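Local coordinates for spore coat polysaccharide biosynthesis protein SpsE (Bacillus subtilis, PDB 1VLI), which belongs to the spore coat polysaccharide pathway and probably acts as a sialic acid synthase-like enzyme of the NeuB family, at residues 236-239 / 244-247. Residues are numbered along the deposited sequence; the frame is centred on the assembly and turned at random.
Sequences AAVR and LIEK
Ala237 and Val238 meet Ile245 in a small, wholly apolar helix-on-strand contact of the TIM barrel, where helix 232-239 lies against the following strand, 244-248, within one beta-alpha-beta unit. Ile245 points outward from the barrel wall into the layer between strands and helices. Its CG1 lies anti to the carbonyl carbon (chi1 -60°), and the chain then bends to carry CD1 to the helix. There Ile245 CD1 touches both neighbours, 4.1 Å from Ala237 CB and equally far from Val238 CG2. Val238 approaches across the isoleucine, the two side chains crossing at about a right angle, with its CG2 4.0 Å from Ile245 CG1. Ala237 suits the helix surface turned to the strand because its short methyl leaves room for Ile245 CD1, while branched Val238 also reaches Ile276 and Thr279 of helix 266-285. Phe223 of strand 220-225 touches both Ala237 and Ile245. On the inner side of strand 244-248, Glu246 forms a salt bridge with Lys62, a buried charge paired there. With methyl and methylene groups alone meeting, the contact depends on dispersion and the exclusion of water, and shape rather than directional bonding fits the helix to the strand.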
ATOM      1  N   ALA A 236      -5.725 -17.351  10.865  1.00 55.36           N
ATOM      2  CA  ALA A 236      -6.768 -17.872   9.975  1.00 53.92           C
ATOM      3  C   ALA A 236      -6.353 -17.581   8.533  1.00 54.64           C
ATOM      4  O   ALA A 236      -6.418 -18.446   7.685  1.00 57.24           O
ATOM      5  CB  ALA A 236      -8.100 -17.259  10.305  1.00 50.31           C
ATOM      6  N   ALA A 237      -5.861 -16.374   8.277  1.00 56.33           N
ATOM      7  CA  ALA A 237      -5.360 -15.989   6.949  1.00 55.02           C
ATOM      8  C   ALA A 237      -4.253 -16.926   6.460  1.00 56.01           C
ATOM      9  O   ALA A 237      -4.298 -17.392   5.305  1.00 53.98           O
ATOM     10  CB  ALA A 237      -4.863 -14.559   6.964  1.00 56.49           C
ATOM     11  N   VAL A 238      -3.264 -17.182   7.335  1.00 51.57           N
ATOM     12  CA  VAL A 238      -2.136 -18.045   7.017  1.00 49.71           C
ATOM     13  C   VAL A 238      -2.640 -19.435   6.663  1.00 54.19           C
ATOM     14  O   VAL A 238      -2.204 -20.032   5.674  1.00 54.66           O
ATOM     15  CB  VAL A 238      -1.122 -18.108   8.200  1.00 53.02           C
ATOM     16  CG1 VAL A 238      -0.170 -19.321   8.099  1.00 41.34           C
ATOM     17  CG2 VAL A 238      -0.342 -16.822   8.274  1.00 47.61           C
ATOM     18  N   ARG A 239      -3.586 -19.950   7.437  1.00 56.18           N
ATOM     19  CA  ARG A 239      -4.082 -21.285   7.121  1.00 59.25           C
ATOM     20  C   ARG A 239      -5.083 -21.324   5.956  1.00 61.18           C
ATOM     21  O   ARG A 239      -5.504 -22.391   5.560  1.00 63.96           O
ATOM     22  CB  ARG A 239      -4.444 -22.110   8.371  1.00 61.21           C
ATOM     23  CG  ARG A 239      -5.856 -22.079   8.888  1.00 70.67           C
ATOM     24  CD  ARG A 239      -5.987 -22.757  10.283  1.00 61.13           C
ATOM     25  NE  ARG A 239      -5.938 -21.732  11.318  1.00 69.76           N
ATOM     26  CZ  ARG A 239      -7.007 -21.120  11.848  1.00 71.54           C
ATOM     27  NH1 ARG A 239      -8.264 -21.470  11.485  1.00 53.38           N
ATOM     28  NH2 ARG A 239      -6.806 -20.149  12.757  1.00 59.46           N
ATOM     29  N   LEU A 244       2.159 -13.353   3.056  1.00 53.29           N
ATOM     30  CA  LEU A 244       2.611 -12.200   3.802  1.00 53.60           C
ATOM     31  C   LEU A 244       1.482 -11.718   4.686  1.00 57.18           C
ATOM     32  O   LEU A 244       0.276 -11.873   4.349  1.00 58.20           O
ATOM     33  CB  LEU A 244       3.021 -11.044   2.900  1.00 53.39           C
ATOM     34  CG  LEU A 244       3.708 -11.189   1.540  1.00 45.43           C
ATOM     35  CD1 LEU A 244       2.683 -11.697   0.500  1.00 57.42           C
ATOM     36  CD2 LEU A 244       4.137  -9.821   1.178  1.00 39.93           C
ATOM     37  N   ILE A 245       1.886 -11.155   5.832  1.00 56.27           N
ATOM     38  CA  ILE A 245       0.977 -10.575   6.827  1.00 54.06           C
ATOM     39  C   ILE A 245       1.553  -9.240   7.203  1.00 56.37           C
ATOM     40  O   ILE A 245       2.749  -9.146   7.502  1.00 59.21           O
ATOM     41  CB  ILE A 245       0.867 -11.453   8.113  1.00 51.34           C
ATOM     42  CG1 ILE A 245       0.351 -12.861   7.831  1.00 53.03           C
ATOM     43  CG2 ILE A 245       0.003 -10.787   9.203  1.00 49.15           C
ATOM     44  CD1 ILE A 245      -1.148 -12.927   7.190  1.00 39.05           C
ATOM     45  N   GLU A 246       0.708  -8.220   7.210  1.00 55.75           N
ATOM     46  CA  GLU A 246       1.093  -6.901   7.691  1.00 59.72           C
ATOM     47  C   GLU A 246       0.200  -6.573   8.906  1.00 58.91           C
ATOM     48  O   GLU A 246      -1.035  -6.757   8.850  1.00 51.64           O
ATOM     49  CB  GLU A 246       0.893  -5.893   6.571  1.00 59.64           C
ATOM     50  CG  GLU A 246       1.553  -4.538   6.746  1.00 66.99           C
ATOM     51  CD  GLU A 246       1.196  -3.576   5.613  1.00 68.13           C
ATOM     52  OE1 GLU A 246       0.587  -4.009   4.595  1.00 77.44           O
ATOM     53  OE2 GLU A 246       1.514  -2.371   5.741  1.00 87.88           O
ATOM     54  N   LYS A 247       0.827  -6.141  10.011  1.00 55.98           N
ATOM     55  CA  LYS A 247       0.100  -5.687  11.206  1.00 56.32           C
ATOM     56  C   LYS A 247       0.774  -4.453  11.788  1.00 58.91           C
ATOM     57  O   LYS A 247       2.020  -4.391  11.814  1.00 57.21           O
ATOM     58  CB  LYS A 247       0.080  -6.800  12.262  1.00 56.98           C
ATOM     59  CG  LYS A 247      -0.925  -6.629  13.411  1.00 55.73           C
ATOM     60  CD  LYS A 247      -2.260  -7.273  13.125  1.00 54.14           C
ATOM     61  CE  LYS A 247      -3.020  -7.559  14.419  1.00 57.64           C
ATOM     62  NZ  LYS A 247      -4.411  -8.029  14.126  1.00 54.54           N
TER